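Local coordinates for alcohol dehydrogenase superfamily protein (Novosphingobium aromaticivorans, PDB 3GAZ) that probably acts as an NADP-dependent oxidoreductase of the medium-chain dehydrogenase/reductase type, with a substrate that remains unassigned, at residues A200-E205 with A209-G214; T153-G158 with F233-R238; V178-R183 with E188-L193; E140-R145 with H165-I170. All coordinates share one frame; numbering follows the deposited sequence.

Overall arrangement
All four contacts lie in or beside the Rossmann-type part of the chain, two of them, contacts 2 and 3, built on neighbouring strands of its parallel sheet. Contact 4 packs helix 132-145 on helix 162-173, which flank strand 153-157 in sequence. Contact 3 follows, seating helix 184-193 on strand 177-182, and contact 1 then joins the loop before helix 204-212 to that helix's later residues. Contact 2 ties strand 153-157 to the end of helix 227-235, so contacts 1 and 3 lie inside its loop. Centres of contacts 1 and 2 are about 9 Å apart, those of contacts 1 and 4 about 21 Å. They thus gather round the domain that probably binds the dinucleotide.

Contact 1. Residues A200-E205 with A209-G214; sequences ASREPE and AEHTAG
The guanidinium group of Arg202 meets the carboxylate of Glu210 at its edge, the two planes only 28° apart. A water also lies at the guanidinium edge and reaches the edge of the His211 ring, while one face of that imidazole carries CG of Glu210, 4.0 Å above the plane and over its centre. The salt bridge is carried by one oxygen: Arg202 NH2 lies 2.5 Å from Glu210 OE1, nearly along the C-O axis, and Arg202 NH1 adds a weak, bent bond to the same OE1 at 3.2 Å. The water accepts a weak bond from Arg202 NH1 at 2.8 Å and lies 2.9 Å from His211 NE2. The Glu210 chain is extended, with CG opposite the backbone N (chi1 -175°), which carries its acid across the arginine at about a right angle. With an alanine in place of Arg202, the Glu210 carboxylate would probably lose its counter-charge and be freer to turn. Besides the salt bridge, the helical bond from Ala209 N to Glu205 O, 3.2 Å long, spans four residues within the short helix 204-212, whose N-cap is Glu203. The salt bridge is a surface link from the loop before the helix to its second half: Pro204 rests on helix 227-235, and His211 packs on strand 196-199 and meets the ring of Phe179.

Contact 2. Residues T153-G158 with F233-R238; sequences TVLIQG and FSAVKR
Leu155 and Ala235 touch where strand 153-157, the first strand of the Rossmann-type parallel sheet, is covered by the C-terminal end of helix 227-235. The apolar part of the contact is this single pair. CD2 of Leu155 lies 3.7 Å from CB of Ala235, across a CA-to-CA separation of 8.3 Å between the same two residues. The leucine bridges that gap because its CG is anti to the backbone N (chi1 173°) and CD2 in turn is anti to CA, so one methyl projects straight off the strand toward the helix. The small methyl of Ala235 receives it end on. Tyr207 of helix 204-212 touches both residues, so this face of the sheet is covered by two helices at this point.

The polar part lies one alternation earlier on the strand, where Thr153 faces Lys237, just past the point at which the helix gives way to strand 236-237. Thr153 OG1 and Lys237 NZ are 4.3 Å apart, too far for a direct bond, and the link is made through a water. Asp218 of the neighbouring strand 217-222 supplies the stronger partners: its carboxylate forms a salt bridge with Lys237, and its backbone N bonds to the threonine hydroxyl. The ammonium group is thus held by an acid as well as by water. That water lies 2.7 Å from Thr153 OG1 and 2.7 Å from Lys237 NZ, and these two atoms subtend about 106° at its oxygen, close to tetrahedral.

Contact 3. Residues V178-R183 with E188-L193; sequences VFATAR and EYVRDL
Val190 presents its forked end to two alanines of strand 177-182, one branch to each. CG1 lies 3.7 Å from CB of Ala180, and CG2 lies 4.1 Å from CB of Ala182. The fork is set by its first torsion: CG1 is anti to the backbone N (chi1 171°) and CG2 anti to the carbonyl carbon, which spreads the two methyls along the strand. The alanines are two residues apart and on the same side of the sheet, with Ala180 CB 5.9 Å from Ala182 CB, and the valine fits across that interval. With only methyls on the strand, the backbones come near, the CA atoms of Ala180 and Val190 being 7.0 Å apart.

Away from the strand, helix 184-193 has a charged surface. Arg191 NE bonds to Glu188 OE2 at 2.6 Å, the oxygen lying in the guanidinium plane, whereas Asp192 contributes charge alone at longer range.

This is the strand-to-helix packing of a beta-alpha-beta unit completed by strand 196-199. Ala180 also touches Ile156 of the next strand and Ile168 of helix 162-173, so the interface is continuous with the packing between helix 162-173 and the sheet. Its chemistry is wholly apolar: between these two segments the join rests on buried methyl groups in van der Waals contact, while Glu188, Arg191 and Asp192 form a salt-bridge network on the outer side.

Contact 4. Residues E140-R145 with H165-I170; sequences EGLVDR and HVAIQI
Leu142 carries the contact between helices 132-145 and 162-173, touching both Ala167 and Ile170 with a single methyl. At the start of the segment, Glu140 serves its own helix: Glu140 O accepts Arg145 N at 2.9 Å, five residues on, which marks a wider pi-type turn, and its carboxylate bonds to Thr268.

Leu142 then points toward the partner helix. Its CG is anti to the carbonyl carbon (chi1 -64°) and CD1 lies anti to CA (chi2 172°), so CD1 is the foremost atom of an extended branch. Leu142 CD1 sits 3.3 Å from Ala167 O and 3.9 Å from Ala167 CB, close against the backbone as well as the side chain. One turn further along, CG2 of Ile170 lies 3.9 Å from Leu142 CD1, so the methyl is seated between residues three apart on one helix face. The small alanine allows the backbones to approach, the CA atoms of Leu142 and Ala167 being 7.4 Å apart.

Val143, next in order, borders the contact and packs on Arg174, and Asp144 turns elsewhere, its carboxylate bonding to His280. On helix 162-173, Ile168 and Gln169 face away from this partner, Ile168 resting on strand 177-182 and Gln169 bonding through NE2 to His165 O at 3.1 Å.

Helix 162-173 is thus held between helix 132-145 and the sheet, as expected for the helix that follows the first strand of a Rossmann-type dinucleotide-binding domain; a possible GxGxxG pattern spans the turn and the start of this helix.

Contact 1. Residues A200-E205 with A209-G214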
loop_
_atom_site.group_PDB
_atom_site.type_symbol
_atom_site.label_atom_id
_atom_site.label_comp_id
_atom_site.label_asym_id
_atom_site.label_seq_id
_atom_site.Cartn_x
_atom_site.Cartn_y
_atom_site.Cartn_z
ATOM N N ALA A 200 -7.652 36.296 -10.056
ATOM C CA ALA A 200 -7.159 35.181 -10.865
ATOM C C ALA A 200 -7.439 35.276 -12.361
ATOM O O ALA A 200 -6.921 34.474 -13.141
ATOM C CB ALA A 200 -7.715 33.861 -10.317
ATOM N N SER A 201 -8.252 36.247 -12.767
ATOM C CA SER A 201 -8.576 36.418 -14.182
ATOM C C SER A 201 -7.543 37.289 -14.900
ATOM O O SER A 201 -7.495 37.323 -16.126
ATOM C CB SER A 201 -9.960 37.053 -14.329
ATOM O OG SER A 201 -9.971 38.363 -13.789
ATOM N N ARG A 202 -6.717 37.989 -14.131
ATOM C CA ARG A 202 -5.699 38.864 -14.700
ATOM C C ARG A 202 -4.524 38.070 -15.266
ATOM O O ARG A 202 -4.242 36.963 -14.816
ATOM C CB ARG A 202 -5.210 39.845 -13.632
ATOM C CG ARG A 202 -6.311 40.750 -13.092
ATOM C CD ARG A 202 -5.822 41.575 -11.922
ATOM N NE ARG A 202 -4.693 42.426 -12.279
ATOM C CZ ARG A 202 -3.957 43.090 -11.395
ATOM N NH1 ARG A 202 -4.237 43.000 -10.103
ATOM N NH2 ARG A 202 -2.939 43.839 -11.799
ATOM N N GLU A 203 -3.848 38.639 -16.261
ATOM C CA GLU A 203 -2.703 37.985 -16.886
ATOM C C GLU A 203 -1.438 38.201 -16.055
ATOM O O GLU A 203 -1.299 39.218 -15.372
ATOM C CB GLU A 203 -2.485 38.524 -18.302
ATOM C CG GLU A 203 -3.644 38.286 -19.262
ATOM C CD GLU A 203 -3.954 36.810 -19.467
ATOM O OE1 GLU A 203 -3.026 36.040 -19.793
ATOM O OE2 GLU A 203 -5.131 36.422 -19.309
ATOM N N PRO A 204 -0.497 37.243 -16.111
ATOM C CA PRO A 204 0.756 37.334 -15.359
ATOM C C PRO A 204 1.532 38.605 -15.689
ATOM O O PRO A 204 2.022 39.289 -14.792
ATOM C CB PRO A 204 1.509 36.070 -15.783
ATOM C CG PRO A 204 0.405 35.108 -16.117
ATOM C CD PRO A 204 -0.552 35.989 -16.882
ATOM N N GLU A 205 1.636 38.917 -16.981
ATOM C CA GLU A 205 2.361 40.105 -17.412
ATOM C C GLU A 205 1.767 41.362 -16.802
ATOM O O GLU A 205 2.482 42.324 -16.526
ATOM C CB GLU A 205 2.356 40.229 -18.941
ATOM C CG GLU A 205 0.989 40.081 -19.582
ATOM C CD GLU A 205 0.778 38.700 -20.167
ATOM O OE1 GLU A 205 0.990 37.707 -19.439
ATOM O OE2 GLU A 205 0.400 38.607 -21.356
ATOM N N ALA A 209 3.619 43.346 -13.722
ATOM C CA ALA A 209 3.960 44.739 -13.991
ATOM C C ALA A 209 3.544 45.632 -12.819
ATOM O O ALA A 209 4.321 46.455 -12.353
ATOM C CB ALA A 209 3.279 45.208 -15.268
ATOM N N GLU A 210 2.317 45.457 -12.338
ATOM C CA GLU A 210 1.812 46.270 -11.234
ATOM C C GLU A 210 2.543 46.070 -9.913
ATOM O O GLU A 210 2.769 47.027 -9.176
ATOM C CB GLU A 210 0.317 45.997 -10.995
ATOM C CG GLU A 210 -0.303 46.903 -9.922
ATOM C CD GLU A 210 -1.681 46.444 -9.440
ATOM O OE1 GLU A 210 -2.322 45.610 -10.111
ATOM O OE2 GLU A 210 -2.131 46.936 -8.385
ATOM N N HIS A 211 2.928 44.833 -9.619
ATOM C CA HIS A 211 3.560 44.535 -8.338
ATOM C C HIS A 211 5.059 44.265 -8.264
ATOM O O HIS A 211 5.627 44.277 -7.174
ATOM C CB HIS A 211 2.815 43.366 -7.689
ATOM C CG HIS A 211 1.357 43.627 -7.482
ATOM N ND1 HIS A 211 0.891 44.590 -6.610
ATOM C CD2 HIS A 211 0.261 43.065 -8.041
ATOM C CE1 HIS A 211 -0.430 44.606 -6.641
ATOM N NE2 HIS A 211 -0.838 43.691 -7.502
ATOM N N THR A 212 5.707 44.012 -9.396
ATOM C CA THR A 212 7.142 43.728 -9.365
ATOM C C THR A 212 7.908 44.550 -10.392
ATOM O O THR A 212 8.976 44.151 -10.853
ATOM C CB THR A 212 7.411 42.231 -9.617
ATOM O OG1 THR A 212 7.044 41.890 -10.963
ATOM C CG2 THR A 212 6.587 41.381 -8.649
ATOM N N ALA A 213 7.359 45.707 -10.738
ATOM C CA ALA A 213 7.992 46.576 -11.719
ATOM C C ALA A 213 8.254 45.791 -12.999
ATOM O O ALA A 213 9.209 46.067 -13.724
ATOM C CB ALA A 213 9.300 47.139 -11.159
ATOM N N GLY A 214 7.405 44.802 -13.257
ATOM C CA GLY A 214 7.533 43.994 -14.456
ATOM C C GLY A 214 8.644 42.959 -14.451
ATOM O O GLY A 214 8.886 42.314 -15.473
HETATM O O HOH W 1 -3.673 43.289 -7.399
#

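Contact 2. Residues T153-G158 with F233-R238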
loop_
_atom_site.group_PDB
_atom_site.type_symbol
_atom_site.label_atom_id
_atom_site.label_comp_id
_atom_site.label_asym_id
_atom_site.label_seq_id
_atom_site.Cartn_x
_atom_site.Cartn_y
_atom_site.Cartn_z
ATOM N N THR A 153 10.007 37.874 -3.154
ATOM C CA THR A 153 8.634 38.081 -3.580
ATOM C C THR A 153 8.093 36.700 -3.917
ATOM O O THR A 153 8.720 35.946 -4.666
ATOM C CB THR A 153 8.556 38.982 -4.819
ATOM O OG1 THR A 153 9.405 38.458 -5.846
ATOM C CG2 THR A 153 8.987 40.402 -4.467
ATOM N N VAL A 154 6.937 36.370 -3.352
ATOM C CA VAL A 154 6.326 35.066 -3.573
ATOM C C VAL A 154 4.907 35.197 -4.101
ATOM O O VAL A 154 4.109 35.961 -3.571
ATOM C CB VAL A 154 6.283 34.237 -2.257
ATOM C CG1 VAL A 154 5.542 32.925 -2.483
ATOM C CG2 VAL A 154 7.698 33.970 -1.764
ATOM N N LEU A 155 4.607 34.443 -5.153
ATOM C CA LEU A 155 3.279 34.450 -5.749
ATOM C C LEU A 155 2.638 33.082 -5.540
ATOM O O LEU A 155 3.165 32.067 -6.005
ATOM C CB LEU A 155 3.368 34.733 -7.250
ATOM C CG LEU A 155 2.046 34.591 -8.012
ATOM C CD1 LEU A 155 1.065 35.657 -7.534
ATOM C CD2 LEU A 155 2.292 34.706 -9.508
ATOM N N ILE A 156 1.519 33.054 -4.826
ATOM C CA ILE A 156 0.805 31.808 -4.588
ATOM C C ILE A 156 -0.398 31.769 -5.519
ATOM O O ILE A 156 -1.269 32.633 -5.440
ATOM C CB ILE A 156 0.287 31.700 -3.132
ATOM C CG1 ILE A 156 1.450 31.792 -2.145
ATOM C CG2 ILE A 156 -0.476 30.385 -2.955
ATOM C CD1 ILE A 156 2.468 30.680 -2.284
ATOM N N GLN A 157 -0.435 30.776 -6.404
ATOM C CA GLN A 157 -1.542 30.612 -7.348
ATOM C C GLN A 157 -2.639 29.788 -6.678
ATOM O O GLN A 157 -2.443 28.605 -6.394
ATOM C CB GLN A 157 -1.054 29.893 -8.610
ATOM C CG GLN A 157 0.097 30.600 -9.313
ATOM C CD GLN A 157 -0.365 31.714 -10.237
ATOM O OE1 GLN A 157 -1.252 32.496 -9.893
ATOM N NE2 GLN A 157 0.244 31.795 -11.416
ATOM N N GLY A 158 -3.789 30.412 -6.435
ATOM C CA GLY A 158 -4.892 29.727 -5.781
ATOM C C GLY A 158 -4.802 29.906 -4.275
ATOM O O GLY A 158 -4.893 28.939 -3.514
ATOM N N PHE A 233 5.087 29.945 -15.056
ATOM C CA PHE A 233 6.352 30.065 -15.772
ATOM C C PHE A 233 6.444 31.485 -16.322
ATOM O O PHE A 233 7.529 32.041 -16.465
ATOM C CB PHE A 233 6.420 29.075 -16.942
ATOM C CG PHE A 233 6.557 27.625 -16.532
ATOM C CD1 PHE A 233 6.891 27.267 -15.229
ATOM C CD2 PHE A 233 6.419 26.618 -17.482
ATOM C CE1 PHE A 233 7.082 25.924 -14.879
ATOM C CE2 PHE A 233 6.608 25.273 -17.142
ATOM C CZ PHE A 233 6.947 24.929 -15.840
ATOM N N SER A 234 5.288 32.062 -16.629
ATOM C CA SER A 234 5.229 33.410 -17.178
ATOM C C SER A 234 5.473 34.497 -16.123
ATOM O O SER A 234 6.070 35.534 -16.418
ATOM C CB SER A 234 3.868 33.622 -17.850
ATOM O OG SER A 234 3.775 34.914 -18.419
ATOM N N ALA A 235 5.036 34.246 -14.893
ATOM C CA ALA A 235 5.183 35.210 -13.803
ATOM C C ALA A 235 6.513 35.179 -13.048
ATOM O O ALA A 235 6.846 36.131 -12.341
ATOM C CB ALA A 235 4.037 35.026 -12.810
ATOM N N VAL A 236 7.272 34.094 -13.186
ATOM C CA VAL A 236 8.540 33.965 -12.470
ATOM C C VAL A 236 9.631 34.913 -12.982
ATOM O O VAL A 236 9.719 35.193 -14.177
ATOM C CB VAL A 236 9.053 32.490 -12.514
ATOM C CG1 VAL A 236 9.536 32.133 -13.915
ATOM C CG2 VAL A 236 10.149 32.280 -11.479
ATOM N N LYS A 237 10.448 35.407 -12.055
ATOM C CA LYS A 237 11.547 36.322 -12.361
ATOM C C LYS A 237 12.702 35.536 -12.976
ATOM O O LYS A 237 12.781 34.325 -12.806
ATOM C CB LYS A 237 12.012 37.010 -11.068
ATOM C CG LYS A 237 13.213 37.937 -11.211
ATOM C CD LYS A 237 13.631 38.519 -9.857
ATOM C CE LYS A 237 12.537 39.403 -9.258
ATOM N NZ LYS A 237 12.870 39.903 -7.888
ATOM N N ARG A 238 13.583 36.222 -13.702
ATOM C CA ARG A 238 14.739 35.567 -14.311
ATOM C C ARG A 238 15.564 34.951 -13.190
ATOM O O ARG A 238 15.791 35.590 -12.166
ATOM C CB ARG A 238 15.587 36.583 -15.091
ATOM C CG ARG A 238 16.938 36.051 -15.571
ATOM C CD ARG A 238 17.598 37.068 -16.491
ATOM N NE ARG A 238 16.712 37.369 -17.612
ATOM C CZ ARG A 238 16.405 36.496 -18.567
ATOM N NH1 ARG A 238 16.925 35.275 -18.544
ATOM N NH2 ARG A 238 15.546 36.830 -19.521
HETATM O O HOH W 2 10.251 40.380 -7.512
#

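Contact 3. Residues V178-R183 with E188-L193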
loop_
_atom_site.group_PDB
_atom_site.type_symbol
_atom_site.label_atom_id
_atom_site.label_comp_id
_atom_site.label_asym_id
_atom_site.label_seq_id
_atom_site.Cartn_x
_atom_site.Cartn_y
_atom_site.Cartn_z
ATOM N N VAL A 178 4.415 38.425 0.096
ATOM C CA VAL A 178 3.467 37.536 -0.556
ATOM C C VAL A 178 2.321 38.153 -1.348
ATOM O O VAL A 178 1.679 39.110 -0.911
ATOM C CB VAL A 178 2.875 36.557 0.485
ATOM C CG1 VAL A 178 1.983 35.525 -0.195
ATOM C CG2 VAL A 178 4.008 35.873 1.245
ATOM N N PHE A 179 2.074 37.558 -2.513
ATOM C CA PHE A 179 1.011 37.951 -3.432
ATOM C C PHE A 179 0.271 36.659 -3.771
ATOM O O PHE A 179 0.885 35.590 -3.831
ATOM C CB PHE A 179 1.611 38.531 -4.715
ATOM C CG PHE A 179 2.480 39.731 -4.489
ATOM C CD1 PHE A 179 1.973 41.015 -4.666
ATOM C CD2 PHE A 179 3.799 39.582 -4.069
ATOM C CE1 PHE A 179 2.764 42.137 -4.429
ATOM C CE2 PHE A 179 4.604 40.703 -3.828
ATOM C CZ PHE A 179 4.080 41.982 -4.009
ATOM N N ALA A 180 -1.035 36.739 -4.000
ATOM C CA ALA A 180 -1.784 35.532 -4.328
ATOM C C ALA A 180 -2.961 35.783 -5.260
ATOM O O ALA A 180 -3.705 36.747 -5.087
ATOM C CB ALA A 180 -2.273 34.860 -3.040
ATOM N N THR A 181 -3.114 34.913 -6.257
ATOM C CA THR A 181 -4.220 35.027 -7.192
ATOM C C THR A 181 -5.359 34.196 -6.620
ATOM O O THR A 181 -5.132 33.126 -6.048
ATOM C CB THR A 181 -3.862 34.487 -8.597
ATOM O OG1 THR A 181 -3.482 33.108 -8.507
ATOM C CG2 THR A 181 -2.723 35.293 -9.204
ATOM N N ALA A 182 -6.580 34.695 -6.760
ATOM C CA ALA A 182 -7.740 33.989 -6.243
ATOM C C ALA A 182 -9.003 34.479 -6.929
ATOM O O ALA A 182 -9.003 35.516 -7.588
ATOM C CB ALA A 182 -7.848 34.196 -4.747
ATOM N N ARG A 183 -10.079 33.723 -6.774
ATOM C CA ARG A 183 -11.342 34.096 -7.380
ATOM C C ARG A 183 -12.117 35.010 -6.449
ATOM O O ARG A 183 -11.970 34.936 -5.230
ATOM C CB ARG A 183 -12.153 32.841 -7.717
ATOM C CG ARG A 183 -11.583 32.063 -8.903
ATOM C CD ARG A 183 -11.648 32.884 -10.195
ATOM N NE ARG A 183 -10.845 32.303 -11.270
ATOM C CZ ARG A 183 -10.840 32.739 -12.528
ATOM N NH1 ARG A 183 -11.603 33.766 -12.883
ATOM N NH2 ARG A 183 -10.063 32.158 -13.432
ATOM N N GLU A 188 -10.901 38.682 -0.650
ATOM C CA GLU A 188 -10.985 39.332 0.644
ATOM C C GLU A 188 -10.263 38.503 1.703
ATOM O O GLU A 188 -9.580 39.044 2.576
ATOM C CB GLU A 188 -12.450 39.509 1.035
ATOM C CG GLU A 188 -12.649 40.407 2.219
ATOM C CD GLU A 188 -11.929 41.721 2.044
ATOM O OE1 GLU A 188 -12.062 42.336 0.963
ATOM O OE2 GLU A 188 -11.231 42.134 2.988
ATOM N N TYR A 189 -10.429 37.188 1.619
ATOM C CA TYR A 189 -9.796 36.271 2.555
ATOM C C TYR A 189 -8.274 36.365 2.446
ATOM O O TYR A 189 -7.574 36.437 3.458
ATOM C CB TYR A 189 -10.251 34.833 2.272
ATOM C CG TYR A 189 -9.446 33.796 3.018
ATOM C CD1 TYR A 189 -9.624 33.594 4.386
ATOM C CD2 TYR A 189 -8.457 33.059 2.367
ATOM C CE1 TYR A 189 -8.832 32.686 5.092
ATOM C CE2 TYR A 189 -7.657 32.150 3.063
ATOM C CZ TYR A 189 -7.848 31.969 4.422
ATOM O OH TYR A 189 -7.052 31.084 5.113
ATOM N N VAL A 190 -7.767 36.364 1.215
ATOM C CA VAL A 190 -6.326 36.455 0.974
ATOM C C VAL A 190 -5.765 37.768 1.512
ATOM O O VAL A 190 -4.690 37.796 2.119
ATOM C CB VAL A 190 -6.006 36.339 -0.536
ATOM C CG1 VAL A 190 -4.533 36.646 -0.793
ATOM C CG2 VAL A 190 -6.337 34.936 -1.015
ATOM N N ARG A 191 -6.500 38.853 1.292
ATOM C CA ARG A 191 -6.080 40.165 1.771
ATOM C C ARG A 191 -5.947 40.106 3.292
ATOM O O ARG A 191 -4.957 40.572 3.856
ATOM C CB ARG A 191 -7.118 41.221 1.382
ATOM C CG ARG A 191 -6.733 42.654 1.726
ATOM C CD ARG A 191 -7.945 43.574 1.619
ATOM N NE ARG A 191 -8.962 43.244 2.619
ATOM C CZ ARG A 191 -8.817 43.443 3.927
ATOM N NH1 ARG A 191 -7.696 43.974 4.399
ATOM N NH2 ARG A 191 -9.788 43.110 4.768
ATOM N N ASP A 192 -6.949 39.519 3.943
ATOM C CA ASP A 192 -6.963 39.380 5.399
ATOM C C ASP A 192 -5.727 38.675 5.943
ATOM O O ASP A 192 -5.198 39.059 6.986
ATOM C CB ASP A 192 -8.212 38.617 5.846
ATOM C CG ASP A 192 -9.284 39.530 6.399
ATOM O OD1 ASP A 192 -9.067 40.107 7.488
ATOM O OD2 ASP A 192 -10.343 39.674 5.751
ATOM N N LEU A 193 -5.273 37.638 5.246
ATOM C CA LEU A 193 -4.086 36.899 5.683
ATOM C C LEU A 193 -2.834 37.769 5.691
ATOM O O LEU A 193 -1.864 37.457 6.376
ATOM C CB LEU A 193 -3.847 35.677 4.787
ATOM C CG LEU A 193 -4.778 34.478 4.974
ATOM C CD1 LEU A 193 -4.366 33.368 4.013
ATOM C CD2 LEU A 193 -4.715 33.986 6.420
#

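Contact 4. Residues E140-R145 with H165-I170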
loop_
_atom_site.group_PDB
_atom_site.type_symbol
_atom_site.label_atom_id
_atom_site.label_comp_id
_atom_site.label_asym_id
_atom_site.label_seq_id
_atom_site.Cartn_x
_atom_site.Cartn_y
_atom_site.Cartn_z
ATOM N N GLU A 140 6.891 21.525 1.668
ATOM C CA GLU A 140 7.866 20.856 0.818
ATOM C C GLU A 140 8.223 21.721 -0.379
ATOM O O GLU A 140 9.360 21.707 -0.841
ATOM C CB GLU A 140 7.344 19.501 0.335
ATOM C CG GLU A 140 6.988 18.548 1.464
ATOM C CD GLU A 140 6.975 17.097 1.026
ATOM O OE1 GLU A 140 6.479 16.804 -0.087
ATOM O OE2 GLU A 140 7.455 16.245 1.808
ATOM N N GLY A 141 7.250 22.481 -0.873
ATOM C CA GLY A 141 7.501 23.328 -2.022
ATOM C C GLY A 141 8.232 24.610 -1.682
ATOM O O GLY A 141 9.240 24.953 -2.310
ATOM N N LEU A 142 7.729 25.313 -0.674
ATOM C CA LEU A 142 8.302 26.586 -0.251
ATOM C C LEU A 142 9.634 26.502 0.480
ATOM O O LEU A 142 10.491 27.367 0.303
ATOM C CB LEU A 142 7.313 27.332 0.645
ATOM C CG LEU A 142 5.979 27.772 0.045
ATOM C CD1 LEU A 142 5.082 28.311 1.158
ATOM C CD2 LEU A 142 6.217 28.824 -1.028
ATOM N N VAL A 143 9.803 25.480 1.312
ATOM C CA VAL A 143 11.031 25.351 2.087
ATOM C C VAL A 143 11.997 24.291 1.569
ATOM O O VAL A 143 13.119 24.616 1.180
ATOM C CB VAL A 143 10.703 25.075 3.572
ATOM C CG1 VAL A 143 11.986 25.018 4.395
ATOM C CG2 VAL A 143 9.775 26.164 4.102
ATOM N N ASP A 144 11.572 23.031 1.559
ATOM C CA ASP A 144 12.438 21.958 1.085
ATOM C C ASP A 144 12.972 22.194 -0.332
ATOM O O ASP A 144 14.178 22.112 -0.565
ATOM C CB ASP A 144 11.711 20.608 1.140
ATOM C CG ASP A 144 11.383 20.176 2.560
ATOM O OD1 ASP A 144 12.131 20.548 3.484
ATOM O OD2 ASP A 144 10.386 19.447 2.755
ATOM N N ARG A 145 12.088 22.485 -1.280
ATOM C CA ARG A 145 12.529 22.708 -2.651
ATOM C C ARG A 145 13.034 24.128 -2.945
ATOM O O ARG A 145 14.140 24.301 -3.453
ATOM C CB ARG A 145 11.407 22.365 -3.639
ATOM C CG ARG A 145 11.014 20.883 -3.705
ATOM C CD ARG A 145 12.151 19.999 -4.216
ATOM N NE ARG A 145 13.115 19.655 -3.171
ATOM C CZ ARG A 145 12.860 18.826 -2.161
ATOM N NH1 ARG A 145 11.669 18.247 -2.057
ATOM N NH2 ARG A 145 13.794 18.579 -1.253
ATOM N N HIS A 165 -3.826 28.644 0.840
ATOM C CA HIS A 165 -3.948 29.463 2.041
ATOM C C HIS A 165 -2.871 29.186 3.080
ATOM O O HIS A 165 -2.467 30.088 3.808
ATOM C CB HIS A 165 -5.359 29.346 2.656
ATOM C CG HIS A 165 -5.581 28.122 3.497
ATOM N ND1 HIS A 165 -5.741 26.864 2.961
ATOM C CD2 HIS A 165 -5.727 27.983 4.837
ATOM C CE1 HIS A 165 -5.981 26.000 3.935
ATOM N NE2 HIS A 165 -5.978 26.653 5.081
ATOM N N VAL A 166 -2.387 27.952 3.148
ATOM C CA VAL A 166 -1.341 27.646 4.111
ATOM C C VAL A 166 0.018 28.075 3.553
ATOM O O VAL A 166 0.905 28.474 4.309
ATOM C CB VAL A 166 -1.327 26.140 4.495
ATOM C CG1 VAL A 166 -2.569 25.813 5.316
ATOM C CG2 VAL A 166 -1.276 25.272 3.250
ATOM N N ALA A 167 0.169 28.007 2.233
ATOM C CA ALA A 167 1.414 28.421 1.592
ATOM C C ALA A 167 1.605 29.924 1.828
ATOM O O ALA A 167 2.712 30.387 2.084
ATOM C CB ALA A 167 1.360 28.123 0.099
ATOM N N ILE A 168 0.513 30.680 1.742
ATOM C CA ILE A 168 0.564 32.125 1.970
ATOM C C ILE A 168 1.087 32.432 3.370
ATOM O O ILE A 168 1.973 33.266 3.549
ATOM C CB ILE A 168 -0.839 32.772 1.859
ATOM C CG1 ILE A 168 -1.284 32.830 0.397
ATOM C CG2 ILE A 168 -0.821 34.164 2.496
ATOM C CD1 ILE A 168 -2.687 33.365 0.213
ATOM N N GLN A 169 0.525 31.749 4.363
ATOM C CA GLN A 169 0.901 31.976 5.749
ATOM C C GLN A 169 2.319 31.534 6.083
ATOM O O GLN A 169 2.986 32.166 6.902
ATOM C CB GLN A 169 -0.121 31.301 6.672
ATOM C CG GLN A 169 -1.533 31.854 6.473
ATOM C CD GLN A 169 -2.577 31.168 7.332
ATOM O OE1 GLN A 169 -2.612 31.347 8.545
ATOM N NE2 GLN A 169 -3.430 30.365 6.700
ATOM N N ILE A 170 2.781 30.454 5.457
ATOM C CA ILE A 170 4.142 29.980 5.699
ATOM C C ILE A 170 5.111 31.017 5.133
ATOM O O ILE A 170 6.043 31.446 5.816
ATOM C CB ILE A 170 4.409 28.611 5.011
ATOM C CG1 ILE A 170 3.660 27.500 5.751
ATOM C CG2 ILE A 170 5.910 28.309 4.990
ATOM C CD1 ILE A 170 3.794 26.135 5.107
#